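Local coordinates for ASCH domain-containing protein (Pyrococcus horikoshii, PDB 2Z0T) that is of unknown function but probably binds RNA through its PUA-like ASCH domain, at residues N71-V76 against V83-Q88; S59-L64 against K77-G82; E29-I34 against V101-E106; E10-I15 against I41-K46. One frame throughout, in Å; residues are numbered along the deposited sequence.

Contact 1. Residues N71-V76 against V83-Q88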
loop_
_atom_site.group_PDB
_atom_site.type_symbol
_atom_site.label_atom_id
_atom_site.label_comp_id
_atom_site.label_asym_id
_atom_site.label_seq_id
_atom_site.Cartn_x
_atom_site.Cartn_y
_atom_site.Cartn_z
ATOM N N ASN A 71 -10.648 -2.324 -0.022
ATOM C CA ASN A 71 -9.711 -2.514 1.081
ATOM C C ASN A 71 -8.389 -1.787 0.859
ATOM O O ASN A 71 -7.600 -1.620 1.792
ATOM C CB ASN A 71 -9.435 -4.005 1.280
ATOM C CG ASN A 71 -10.691 -4.792 1.569
ATOM O OD1 ASN A 71 -11.425 -4.482 2.504
ATOM N ND2 ASN A 71 -10.949 -5.818 0.765
ATOM N N VAL A 72 -8.154 -1.352 -0.375
ATOM C CA VAL A 72 -6.910 -0.667 -0.709
ATOM C C VAL A 72 -7.116 0.830 -0.925
ATOM O O VAL A 72 -6.383 1.656 -0.375
ATOM C CB VAL A 72 -6.279 -1.271 -1.975
ATOM C CG1 VAL A 72 -4.878 -0.712 -2.173
ATOM C CG2 VAL A 72 -6.240 -2.797 -1.862
ATOM N N LEU A 73 -8.118 1.169 -1.728
ATOM C CA LEU A 73 -8.439 2.558 -2.034
ATOM C C LEU A 73 -9.928 2.787 -1.784
ATOM O O LEU A 73 -10.724 2.844 -2.721
ATOM C CB LEU A 73 -8.106 2.859 -3.498
ATOM C CG LEU A 73 -6.671 2.559 -3.937
ATOM C CD1 LEU A 73 -6.553 2.754 -5.434
ATOM C CD2 LEU A 73 -5.693 3.465 -3.190
ATOM N N PRO A 74 -10.322 2.911 -0.508
ATOM C CA PRO A 74 -11.723 3.130 -0.140
ATOM C C PRO A 74 -12.365 4.271 -0.925
ATOM O O PRO A 74 -11.801 5.359 -1.023
ATOM C CB PRO A 74 -11.638 3.431 1.353
ATOM C CG PRO A 74 -10.471 2.600 1.788
ATOM C CD PRO A 74 -9.467 2.863 0.693
ATOM N N GLY A 75 -13.540 4.013 -1.490
ATOM C CA GLY A 75 -14.230 5.046 -2.242
ATOM C C GLY A 75 -14.079 4.947 -3.749
ATOM O O GLY A 75 -14.968 5.371 -4.489
ATOM N N VAL A 76 -12.959 4.403 -4.212
ATOM C CA VAL A 76 -12.730 4.263 -5.647
ATOM C C VAL A 76 -13.647 3.167 -6.188
ATOM O O VAL A 76 -13.588 2.018 -5.754
ATOM C CB VAL A 76 -11.254 3.928 -5.939
ATOM C CG1 VAL A 76 -11.021 3.852 -7.438
ATOM C CG2 VAL A 76 -10.359 4.994 -5.324
ATOM N N VAL A 83 -6.100 2.114 -10.779
ATOM C CA VAL A 83 -4.817 2.156 -11.471
ATOM C C VAL A 83 -4.378 3.601 -11.714
ATOM O O VAL A 83 -3.189 3.917 -11.629
ATOM C CB VAL A 83 -4.881 1.402 -12.822
ATOM C CG1 VAL A 83 -3.557 1.535 -13.558
ATOM C CG2 VAL A 83 -5.199 -0.071 -12.580
ATOM N N LYS A 84 -5.336 4.478 -12.011
ATOM C CA LYS A 84 -5.028 5.889 -12.241
ATOM C C LYS A 84 -4.429 6.519 -10.989
ATOM O O LYS A 84 -3.502 7.324 -11.069
ATOM C CB LYS A 84 -6.286 6.665 -12.640
ATOM C CG LYS A 84 -6.566 6.686 -14.132
ATOM C CD LYS A 84 -7.664 7.689 -14.461
ATOM C CE LYS A 84 -7.806 7.889 -15.961
ATOM N NZ LYS A 84 -8.869 8.884 -16.280
ATOM N N VAL A 85 -4.973 6.155 -9.832
ATOM C CA VAL A 85 -4.474 6.679 -8.566
ATOM C C VAL A 85 -2.984 6.384 -8.441
ATOM O O VAL A 85 -2.188 7.273 -8.132
ATOM C CB VAL A 85 -5.213 6.044 -7.363
ATOM C CG1 VAL A 85 -4.605 6.541 -6.054
ATOM C CG2 VAL A 85 -6.694 6.389 -7.419
ATOM N N TYR A 86 -2.605 5.133 -8.692
ATOM C CA TYR A 86 -1.206 4.732 -8.598
ATOM C C TYR A 86 -0.326 5.349 -9.676
ATOM O O TYR A 86 0.852 5.618 -9.439
ATOM C CB TYR A 86 -1.087 3.203 -8.650
ATOM C CG TYR A 86 -1.543 2.527 -7.380
ATOM C CD1 TYR A 86 -0.881 2.754 -6.172
ATOM C CD2 TYR A 86 -2.648 1.680 -7.377
ATOM C CE1 TYR A 86 -1.311 2.155 -4.992
ATOM C CE2 TYR A 86 -3.086 1.076 -6.203
ATOM C CZ TYR A 86 -2.415 1.318 -5.017
ATOM O OH TYR A 86 -2.857 0.733 -3.858
ATOM N N ARG A 87 -0.894 5.587 -10.855
ATOM C CA ARG A 87 -0.120 6.158 -11.948
ATOM C C ARG A 87 0.371 7.565 -11.622
ATOM O O ARG A 87 1.343 8.043 -12.203
ATOM C CB ARG A 87 -0.940 6.176 -13.238
ATOM C CG ARG A 87 -0.080 6.348 -14.485
ATOM C CD ARG A 87 0.939 5.217 -14.585
ATOM N NE ARG A 87 0.287 3.933 -14.817
ATOM C CZ ARG A 87 0.760 2.763 -14.402
ATOM N NH1 ARG A 87 1.895 2.701 -13.721
ATOM N NH2 ARG A 87 0.095 1.648 -14.676
ATOM N N GLN A 88 -0.298 8.226 -10.686
ATOM C CA GLN A 88 0.106 9.569 -10.293
ATOM C C GLN A 88 1.403 9.490 -9.493
ATOM O O GLN A 88 2.173 10.449 -9.439
ATOM C CB GLN A 88 -0.989 10.226 -9.450
ATOM C CG GLN A 88 -2.353 10.236 -10.123
ATOM C CD GLN A 88 -2.299 10.782 -11.540
ATOM O OE1 GLN A 88 -1.872 11.917 -11.765
ATOM N NE2 GLN A 88 -2.731 9.973 -12.504
#
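Leu73 and Val85 mark the nearest backbone approach, their CA atoms 8.7 Å apart, where the chain leaving helix 69-72 passes beside helix 79-87. Residues 73-76 form a type II beta turn, closed by the bond from Val76 N to Leu73 O, and the positive phi of Gly75 (100°) suits the third position of such a turn. The turn sets Leu73 and Val76 on the side that faces the helix. Leu73 does most of the work through CD1, which lies 4.0 Å from Val85 CB, the two side chains meeting tip to tip. The same methyl is 3.9 Å from Tyr86 CE2, approaching the ring obliquely, while Leu73 CD2 stands 4.0 Å from Tyr86 OH. Val72 comes to the phenol from another direction: CG1, anti to its own backbone N (chi1 -170°), lies at the ring edge, near the ring plane, 3.0 Å from Tyr86 OH, a distance shorter than normal contact, so its exact value is doubtful. Val76 CG2 adds a looser touch on Val85 CG2 at 4.4 Å. Tyr11 of helix 9-16 also lies against Leu73 and Val85, and Phe60 stacks on the Tyr86 ring, so the tyrosine is clasped between the turn and helix 60-67. No hydrogen bond crosses between the two segments. The turn is therefore held to the helix by shape and by burial of apolar surface, with the phenol oxygen of Tyr86 set among methyl groups on this side.

Contact 2. Residues S59-L64 against K77-G82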
loop_
_atom_site.group_PDB
_atom_site.type_symbol
_atom_site.label_atom_id
_atom_site.label_comp_id
_atom_site.label_asym_id
_atom_site.label_seq_id
_atom_site.Cartn_x
_atom_site.Cartn_y
_atom_site.Cartn_z
ATOM N N SER A 59 1.282 -6.312 -11.266
ATOM C CA SER A 59 0.723 -4.998 -11.574
ATOM C C SER A 59 -0.263 -4.497 -10.527
ATOM O O SER A 59 -0.760 -5.265 -9.700
ATOM C CB SER A 59 0.011 -5.041 -12.929
ATOM O OG SER A 59 -1.181 -5.806 -12.848
ATOM N N PHE A 60 -0.552 -3.199 -10.578
ATOM C CA PHE A 60 -1.500 -2.599 -9.652
ATOM C C PHE A 60 -2.899 -3.131 -9.943
ATOM O O PHE A 60 -3.695 -3.338 -9.033
ATOM C CB PHE A 60 -1.471 -1.073 -9.782
ATOM C CG PHE A 60 -0.235 -0.445 -9.196
ATOM C CD1 PHE A 60 0.008 -0.514 -7.826
ATOM C CD2 PHE A 60 0.699 0.185 -10.011
ATOM C CE1 PHE A 60 1.168 0.034 -7.275
ATOM C CE2 PHE A 60 1.863 0.736 -9.473
ATOM C CZ PHE A 60 2.098 0.659 -8.100
ATOM N N LYS A 61 -3.190 -3.352 -11.220
ATOM C CA LYS A 61 -4.487 -3.880 -11.623
ATOM C C LYS A 61 -4.745 -5.229 -10.944
ATOM O O LYS A 61 -5.785 -5.425 -10.314
ATOM C CB LYS A 61 -4.531 -4.042 -13.147
ATOM C CG LYS A 61 -5.809 -4.671 -13.694
ATOM C CD LYS A 61 -5.772 -4.714 -15.216
ATOM C CE LYS A 61 -6.987 -5.424 -15.799
ATOM N NZ LYS A 61 -6.999 -6.879 -15.470
ATOM N N GLU A 62 -3.796 -6.150 -11.067
ATOM C CA GLU A 62 -3.938 -7.472 -10.462
ATOM C C GLU A 62 -3.993 -7.409 -8.941
ATOM O O GLU A 62 -4.767 -8.129 -8.312
ATOM C CB GLU A 62 -2.795 -8.384 -10.908
ATOM C CG GLU A 62 -2.887 -8.767 -12.376
ATOM C CD GLU A 62 -1.812 -9.742 -12.794
ATOM O OE1 GLU A 62 -1.741 -10.839 -12.201
ATOM O OE2 GLU A 62 -1.041 -9.412 -13.720
ATOM N N MET A 63 -3.172 -6.545 -8.352
ATOM C CA MET A 63 -3.163 -6.388 -6.905
ATOM C C MET A 63 -4.542 -5.926 -6.431
ATOM O O MET A 63 -5.095 -6.478 -5.482
ATOM C CB MET A 63 -2.086 -5.374 -6.491
ATOM C CG MET A 63 -1.937 -5.174 -4.983
ATOM S SD MET A 63 -3.043 -3.909 -4.314
ATOM C CE MET A 63 -2.248 -2.439 -4.966
ATOM N N LEU A 64 -5.107 -4.926 -7.105
ATOM C CA LEU A 64 -6.419 -4.413 -6.726
ATOM C C LEU A 64 -7.538 -5.443 -6.879
ATOM O O LEU A 64 -8.424 -5.532 -6.032
ATOM C CB LEU A 64 -6.754 -3.156 -7.543
ATOM C CG LEU A 64 -5.904 -1.919 -7.223
ATOM C CD1 LEU A 64 -6.273 -0.779 -8.160
ATOM C CD2 LEU A 64 -6.121 -1.506 -5.774
ATOM N N LYS A 77 -14.489 3.539 -7.147
ATOM C CA LYS A 77 -15.471 2.627 -7.724
ATOM C C LYS A 77 -14.996 1.598 -8.746
ATOM O O LYS A 77 -15.593 0.527 -8.861
ATOM C CB LYS A 77 -16.615 3.443 -8.332
ATOM C CG LYS A 77 -17.273 4.402 -7.351
ATOM C CD LYS A 77 -18.404 5.180 -8.010
ATOM C CE LYS A 77 -19.047 6.154 -7.034
ATOM N NZ LYS A 77 -20.169 6.908 -7.658
ATOM N N SER A 78 -13.941 1.899 -9.491
ATOM C CA SER A 78 -13.472 0.945 -10.487
ATOM C C SER A 78 -11.979 0.669 -10.415
ATOM O O SER A 78 -11.211 1.469 -9.880
ATOM C CB SER A 78 -13.817 1.435 -11.893
ATOM O OG SER A 78 -12.995 2.528 -12.260
ATOM N N ILE A 79 -11.584 -0.471 -10.970
ATOM C CA ILE A 79 -10.186 -0.879 -11.003
ATOM C C ILE A 79 -9.407 0.093 -11.880
ATOM O O ILE A 79 -8.246 0.391 -11.609
ATOM C CB ILE A 79 -10.042 -2.309 -11.577
ATOM C CG1 ILE A 79 -10.843 -3.297 -10.723
ATOM C CG2 ILE A 79 -8.577 -2.716 -11.619
ATOM C CD1 ILE A 79 -10.381 -3.389 -9.280
ATOM N N GLU A 80 -10.051 0.586 -12.935
ATOM C CA GLU A 80 -9.411 1.532 -13.844
ATOM C C GLU A 80 -9.054 2.796 -13.072
ATOM O O GLU A 80 -7.950 3.325 -13.203
ATOM C CB GLU A 80 -10.344 1.886 -15.007
ATOM C CG GLU A 80 -10.837 0.687 -15.807
ATOM C CD GLU A 80 -11.849 -0.150 -15.044
ATOM O OE1 GLU A 80 -12.938 0.374 -14.727
ATOM O OE2 GLU A 80 -11.556 -1.333 -14.762
ATOM N N GLU A 81 -9.996 3.278 -12.267
ATOM C CA GLU A 81 -9.770 4.468 -11.459
ATOM C C GLU A 81 -8.641 4.177 -10.474
ATOM O O GLU A 81 -7.774 5.020 -10.239
ATOM C CB GLU A 81 -11.042 4.835 -10.691
ATOM C CG GLU A 81 -12.204 5.259 -11.572
ATOM C CD GLU A 81 -13.497 5.402 -10.791
ATOM O OE1 GLU A 81 -13.527 6.196 -9.824
ATOM O OE2 GLU A 81 -14.483 4.719 -11.142
ATOM N N GLY A 82 -8.663 2.975 -9.904
ATOM C CA GLY A 82 -7.630 2.586 -8.960
ATOM C C GLY A 82 -6.251 2.680 -9.587
ATOM O O GLY A 82 -5.332 3.256 -9.004
#
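Helices 60-67 and 79-87 approach through their first turns, with the CA atoms of Lys61 and Ile79 6.5 Å apart. Ile79 is gripped at two of its branches. Its CD1 lies 4.0 Å from Leu64 CB, and its CG2 lies 4.0 Å from Lys61 CG, where the two side chains cross at about a right angle. Lys61 thus contributes the aliphatic part of its chain, and its ammonium turns to Glu65 in a salt bridge. Gly82, having no side chain, lets Leu64 CD1 lie directly on the backbone of the other helix, touching Gly82 CA and C, both at 3.7 Å. The pairing belongs to the helical part of this alpha/beta ASCH domain, and both helices start with a serine N-cap. Ser59 OG accepts from Glu62 N at 3.2 Å in a nearly straight bond (170°). Ser78 OG accepts from Glu81 N at 3.1 Å and in turn donates to Glu81 OE2 at 2.9 Å, meeting it on the anti side, 28° out of the carboxylate plane. On the inner face of helix 60-67, Met63 packs against Val100 and Ala102 of strand 100-107.

Contact 3. Residues E29-I34 against V101-E106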
loop_
_atom_site.group_PDB
_atom_site.type_symbol
_atom_site.label_atom_id
_atom_site.label_comp_id
_atom_site.label_asym_id
_atom_site.label_seq_id
_atom_site.Cartn_x
_atom_site.Cartn_y
_atom_site.Cartn_z
ATOM N N GLU A 29 13.315 -1.706 -4.282
ATOM C CA GLU A 29 14.399 -2.057 -3.371
ATOM C C GLU A 29 14.058 -1.822 -1.900
ATOM O O GLU A 29 14.354 -2.659 -1.041
ATOM C CB GLU A 29 15.669 -1.281 -3.740
ATOM C CG GLU A 29 16.149 -1.529 -5.167
ATOM C CD GLU A 29 15.544 -0.567 -6.182
ATOM O OE1 GLU A 29 14.442 -0.031 -5.935
ATOM O OE2 GLU A 29 16.176 -0.356 -7.242
ATOM N N LYS A 30 13.428 -0.690 -1.612
ATOM C CA LYS A 30 13.063 -0.356 -0.242
ATOM C C LYS A 30 12.012 -1.308 0.317
ATOM O O LYS A 30 12.115 -1.765 1.452
ATOM C CB LYS A 30 12.543 1.083 -0.183
ATOM C CG LYS A 30 12.098 1.534 1.197
ATOM C CD LYS A 30 11.681 2.997 1.174
ATOM C CE LYS A 30 11.297 3.494 2.558
ATOM N NZ LYS A 30 10.987 4.949 2.534
ATOM N N ARG A 31 11.003 -1.612 -0.488
ATOM C CA ARG A 31 9.929 -2.499 -0.053
ATOM C C ARG A 31 10.328 -3.977 0.007
ATOM O O ARG A 31 9.705 -4.758 0.723
ATOM C CB ARG A 31 8.717 -2.324 -0.977
ATOM C CG ARG A 31 7.576 -1.486 -0.398
ATOM C CD ARG A 31 8.018 -0.117 0.112
ATOM N NE ARG A 31 8.619 0.722 -0.923
ATOM C CZ ARG A 31 8.769 2.040 -0.819
ATOM N NH1 ARG A 31 8.358 2.675 0.271
ATOM N NH2 ARG A 31 9.334 2.727 -1.801
ATOM N N ARG A 32 11.370 -4.352 -0.731
ATOM C CA ARG A 32 11.824 -5.742 -0.773
ATOM C C ARG A 32 12.517 -6.248 0.489
ATOM O O ARG A 32 13.048 -7.356 0.510
ATOM C CB ARG A 32 12.737 -5.949 -1.986
ATOM C CG ARG A 32 11.982 -5.850 -3.302
ATOM C CD ARG A 32 12.875 -5.963 -4.521
ATOM N NE ARG A 32 12.073 -5.975 -5.741
ATOM C CZ ARG A 32 12.550 -6.228 -6.955
ATOM N NH1 ARG A 32 13.840 -6.490 -7.126
ATOM N NH2 ARG A 32 11.731 -6.233 -7.998
ATOM N N GLN A 33 12.504 -5.451 1.547
ATOM C CA GLN A 33 13.145 -5.872 2.783
ATOM C C GLN A 33 12.161 -5.904 3.938
ATOM O O GLN A 33 12.549 -6.064 5.094
ATOM C CB GLN A 33 14.318 -4.944 3.099
ATOM C CG GLN A 33 13.976 -3.473 3.124
ATOM C CD GLN A 33 15.214 -2.594 3.067
ATOM O OE1 GLN A 33 16.152 -2.768 3.845
ATOM N NE2 GLN A 33 15.218 -1.640 2.145
ATOM N N ILE A 34 10.882 -5.770 3.610
ATOM C CA ILE A 34 9.819 -5.766 4.611
ATOM C C ILE A 34 9.199 -7.148 4.780
ATOM O O ILE A 34 8.977 -7.864 3.805
ATOM C CB ILE A 34 8.710 -4.770 4.213
ATOM C CG1 ILE A 34 9.312 -3.373 4.040
ATOM C CG2 ILE A 34 7.602 -4.770 5.263
ATOM C CD1 ILE A 34 8.294 -2.316 3.623
ATOM N N VAL A 101 3.530 -4.546 -4.578
ATOM C CA VAL A 101 3.340 -5.257 -3.324
ATOM C C VAL A 101 2.149 -4.745 -2.520
ATOM O O VAL A 101 1.910 -3.538 -2.430
ATOM C CB VAL A 101 4.621 -5.190 -2.448
ATOM C CG1 VAL A 101 4.964 -3.747 -2.124
ATOM C CG2 VAL A 101 4.423 -5.996 -1.166
ATOM N N ALA A 102 1.382 -5.683 -1.972
ATOM C CA ALA A 102 0.240 -5.354 -1.135
ATOM C C ALA A 102 0.707 -5.627 0.294
ATOM O O ALA A 102 0.982 -6.770 0.656
ATOM C CB ALA A 102 -0.953 -6.242 -1.477
ATOM N N ILE A 103 0.820 -4.575 1.093
ATOM C CA ILE A 103 1.263 -4.718 2.477
ATOM C C ILE A 103 0.039 -4.723 3.389
ATOM O O ILE A 103 -0.650 -3.711 3.510
ATOM C CB ILE A 103 2.192 -3.547 2.878
ATOM C CG1 ILE A 103 3.318 -3.402 1.848
ATOM C CG2 ILE A 103 2.763 -3.783 4.266
ATOM C CD1 ILE A 103 4.190 -2.186 2.067
ATOM N N GLU A 104 -0.239 -5.864 4.016
ATOM C CA GLU A 104 -1.383 -5.974 4.919
ATOM C C GLU A 104 -0.978 -5.274 6.206
ATOM O O GLU A 104 0.003 -5.658 6.840
ATOM C CB GLU A 104 -1.714 -7.439 5.202
ATOM C CG GLU A 104 -3.047 -7.636 5.918
ATOM C CD GLU A 104 -3.304 -9.086 6.281
ATOM O OE1 GLU A 104 -2.924 -9.969 5.486
ATOM O OE2 GLU A 104 -3.894 -9.344 7.355
ATOM N N ILE A 105 -1.735 -4.251 6.588
ATOM C CA ILE A 105 -1.399 -3.468 7.772
ATOM C C ILE A 105 -2.486 -3.347 8.834
ATOM O O ILE A 105 -3.681 -3.474 8.550
ATOM C CB ILE A 105 -0.969 -2.050 7.356
ATOM C CG1 ILE A 105 -2.079 -1.400 6.524
ATOM C CG2 ILE A 105 0.321 -2.118 6.545
ATOM C CD1 ILE A 105 -1.794 0.026 6.107
ATOM N N GLU A 106 -2.040 -3.082 10.060
ATOM C CA GLU A 106 -2.917 -2.924 11.216
ATOM C C GLU A 106 -2.421 -1.712 12.006
ATOM O O GLU A 106 -1.268 -1.674 12.431
ATOM C CB GLU A 106 -2.837 -4.180 12.084
ATOM C CG GLU A 106 -3.767 -4.215 13.276
ATOM C CD GLU A 106 -3.529 -5.444 14.138
ATOM O OE1 GLU A 106 -2.558 -5.446 14.927
ATOM O OE2 GLU A 106 -4.303 -6.416 14.013
#
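Arg31 lays the aliphatic root of its side chain on Val101, CG to CG1 at 3.9 Å, the two side chains crossing at about a right angle. The contact belongs to the mixed five-stranded sheet of this PUA-clan fold: strand 100-107 runs between strands 47-57 and 22-26, and the loop joining strand 22-26 to strand 39-42 folds over one of its faces. Val101 and Ile103, two residues apart, point to the same side of the strand and both meet the loop. Arg31 CG also comes within 4.2 Å of Ile103 CD1, and Ile34 CD1 touches that same methyl at 4.4 Å, so the end of Ile103 is met by both residues. Val101 offers CG1 because chi1 is 60°, which puts this methyl between the backbone N and the carbonyl carbon. No hydrogen bond joins the two segments.

One shell farther out, Met5 of strand 2-5 touches both Arg31 and Ile34, and Trp3 also packs on Ile34. Backbone hydrogen bonds between Val101 and Arg25 and between Ile103 and Glu23 fix the strand beside its neighbour, and Ile54 of strand 47-57 lies against Val101. The loop is braced within itself by the bond from Ile34 N to Arg31 O at 3.3 Å. The Arg31 chain bends at chi2 and chi3 (53° and 60°), turning its charged end away from the strand to a salt bridge with Asp28. There the methylene Lys30 CD sits over one face of the guanidinium, 3.3 Å above its plane and offset toward the rim.

Contact 4. Residues E10-I15 against I41-K46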
loop_
_atom_site.group_PDB
_atom_site.type_symbol
_atom_site.label_atom_id
_atom_site.label_comp_id
_atom_site.label_asym_id
_atom_site.label_seq_id
_atom_site.Cartn_x
_atom_site.Cartn_y
_atom_site.Cartn_z
ATOM N N GLU A 10 -5.261 11.651 3.246
ATOM C CA GLU A 10 -6.524 10.932 3.121
ATOM C C GLU A 10 -6.406 9.458 3.481
ATOM O O GLU A 10 -7.363 8.860 3.970
ATOM C CB GLU A 10 -7.111 11.076 1.707
ATOM C CG GLU A 10 -6.405 10.285 0.615
ATOM C CD GLU A 10 -7.253 10.156 -0.647
ATOM O OE1 GLU A 10 -8.354 9.567 -0.572
ATOM O OE2 GLU A 10 -6.822 10.641 -1.714
ATOM N N TYR A 11 -5.237 8.874 3.250
ATOM C CA TYR A 11 -5.037 7.464 3.562
ATOM C C TYR A 11 -4.761 7.236 5.040
ATOM O O TYR A 11 -5.099 6.186 5.585
ATOM C CB TYR A 11 -3.901 6.892 2.712
ATOM C CG TYR A 11 -4.208 6.951 1.239
ATOM C CD1 TYR A 11 -5.400 6.420 0.737
ATOM C CD2 TYR A 11 -3.330 7.560 0.345
ATOM C CE1 TYR A 11 -5.708 6.499 -0.618
ATOM C CE2 TYR A 11 -3.630 7.644 -1.014
ATOM C CZ TYR A 11 -4.821 7.112 -1.486
ATOM O OH TYR A 11 -5.125 7.207 -2.824
ATOM N N ILE A 12 -4.157 8.222 5.692
ATOM C CA ILE A 12 -3.869 8.105 7.115
ATOM C C ILE A 12 -5.174 7.896 7.876
ATOM O O ILE A 12 -5.266 7.028 8.745
ATOM C CB ILE A 12 -3.154 9.372 7.652
ATOM C CG1 ILE A 12 -1.772 9.493 7.005
ATOM C CG2 ILE A 12 -3.028 9.304 9.172
ATOM C CD1 ILE A 12 -0.982 10.716 7.438
ATOM N N GLU A 13 -6.189 8.683 7.529
ATOM C CA GLU A 13 -7.484 8.588 8.183
ATOM C C GLU A 13 -8.194 7.263 7.901
ATOM O O GLU A 13 -8.755 6.651 8.811
ATOM C CB GLU A 13 -8.379 9.751 7.745
ATOM C CG GLU A 13 -9.746 9.752 8.411
ATOM C CD GLU A 13 -10.621 10.899 7.954
ATOM O OE1 GLU A 13 -10.840 11.030 6.730
ATOM O OE2 GLU A 13 -11.093 11.670 8.819
ATOM N N LEU A 14 -8.164 6.827 6.644
ATOM C CA LEU A 14 -8.816 5.580 6.246
ATOM C C LEU A 14 -8.218 4.361 6.935
ATOM O O LEU A 14 -8.928 3.405 7.250
ATOM C CB LEU A 14 -8.741 5.414 4.726
ATOM C CG LEU A 14 -9.624 6.385 3.938
ATOM C CD1 LEU A 14 -9.267 6.343 2.467
ATOM C CD2 LEU A 14 -11.088 6.018 4.152
ATOM N N ILE A 15 -6.909 4.391 7.163
ATOM C CA ILE A 15 -6.239 3.288 7.837
ATOM C C ILE A 15 -6.612 3.292 9.320
ATOM O O ILE A 15 -6.911 2.248 9.894
ATOM C CB ILE A 15 -4.707 3.394 7.687
ATOM C CG1 ILE A 15 -4.328 3.231 6.210
ATOM C CG2 ILE A 15 -4.020 2.334 8.540
ATOM C CD1 ILE A 15 -2.838 3.369 5.933
ATOM N N ILE A 41 6.365 3.353 9.881
ATOM C CA ILE A 41 6.068 4.676 10.419
ATOM C C ILE A 41 5.711 5.534 9.212
ATOM O O ILE A 41 6.564 5.807 8.364
ATOM C CB ILE A 41 7.297 5.292 11.127
ATOM C CG1 ILE A 41 7.801 4.349 12.220
ATOM C CG2 ILE A 41 6.931 6.649 11.721
ATOM C CD1 ILE A 41 6.785 4.057 13.305
ATOM N N PHE A 42 4.450 5.942 9.129
ATOM C CA PHE A 42 3.973 6.746 8.004
ATOM C C PHE A 42 4.016 8.254 8.233
ATOM O O PHE A 42 3.709 8.741 9.318
ATOM C CB PHE A 42 2.523 6.377 7.653
ATOM C CG PHE A 42 2.372 5.081 6.906
ATOM C CD1 PHE A 42 2.985 4.895 5.672
ATOM C CD2 PHE A 42 1.563 4.065 7.415
ATOM C CE1 PHE A 42 2.792 3.714 4.949
ATOM C CE2 PHE A 42 1.365 2.880 6.700
ATOM C CZ PHE A 42 1.980 2.709 5.465
ATOM N N GLU A 43 4.399 8.971 7.182
ATOM C CA GLU A 43 4.444 10.430 7.172
ATOM C C GLU A 43 4.981 11.090 8.439
ATOM O O GLU A 43 4.270 11.844 9.107
ATOM C CB GLU A 43 3.039 10.956 6.866
ATOM C CG GLU A 43 2.974 12.380 6.341
ATOM C CD GLU A 43 3.742 12.572 5.046
ATOM O OE1 GLU A 43 3.874 11.599 4.269
ATOM O OE2 GLU A 43 4.202 13.707 4.795
ATOM N N GLY A 44 6.236 10.803 8.762
ATOM C CA GLY A 44 6.865 11.408 9.924
ATOM C C GLY A 44 6.218 11.176 11.275
ATOM O O GLY A 44 6.274 12.048 12.143
ATOM N N GLY A 45 5.597 10.016 11.460
ATOM C CA GLY A 45 4.986 9.716 12.741
ATOM C C GLY A 45 3.497 9.965 12.885
ATOM O O GLY A 45 2.942 9.769 13.967
ATOM N N LYS A 46 2.837 10.393 11.816
ATOM C CA LYS A 46 1.403 10.641 11.885
ATOM C C LYS A 46 0.617 9.346 12.076
ATOM O O LYS A 46 -0.536 9.363 12.510
ATOM C CB LYS A 46 0.929 11.369 10.627
ATOM C CG LYS A 46 1.386 12.817 10.572
ATOM C CD LYS A 46 0.863 13.539 9.349
ATOM C CE LYS A 46 1.222 15.020 9.412
ATOM N NZ LYS A 46 0.766 15.757 8.206
#
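Ile12 of helix 9-16 points its CD1 methyl at the turn that follows strand 39-42 and crosses the Lys46 side chain at about a right angle. CD1 lies 3.8 Å from Lys46 CB and 3.9 Å from Lys46 CD, so it abuts the flank of the lysine chain, which runs extended past it. The same methyl is 4.1 Å from Glu43 CB, beside the root of a side chain that bends at chi2 (60°) and takes its carboxylate to the backbone N of Leu7. One helical turn on, Ile15 sends CD1 to Phe42 CE2 at 4.3 Å, reaching the ring obliquely. The turn doubles back through Glu43, Gly44 and Gly45, all at positive phi, which brings Lys46 round beside Ile12; their CA atoms are 7.5 Å apart. Leu47 of strand 47-57 touches both isoleucines, and Lys16 NZ donates to Lys46 O at the end of the turn. Within this contact Ile12 is met by the methylenes of Lys46 and Glu43, whose charged ends lead away from it. Between the two segments the contact is thus apolar, isoleucine methyls on methylenes and on the Phe42 ring, and it joins helix 9-16 to the end of strand 39-42 and the turn after it.

How the contacts relate
Contacts 1 and 2 share helix 79-87 and lie with centres 7 Å apart: Tyr86 OH is 3.4 Å from Met63 CE, and the two adjoin on the helical side of the domain. Contacts 3 and 4 both reach the sheet, centres 15 Å apart, and meet where Ile105 CD1 packs 3.5 Å from Ile15 CD1. The two groups also touch each other. Met63 CG of contact 2 meets Ala102 CB of contact 3 at 3.8 Å, and Tyr11 OH of contact 4 lies 3.3 Å from Val85 CG1 of contact 1. Contacts 2 and 4 are farthest apart, about 21 Å between centres. Along the chain, contacts 1 and 2 are nested inside the loop closed by contact 3.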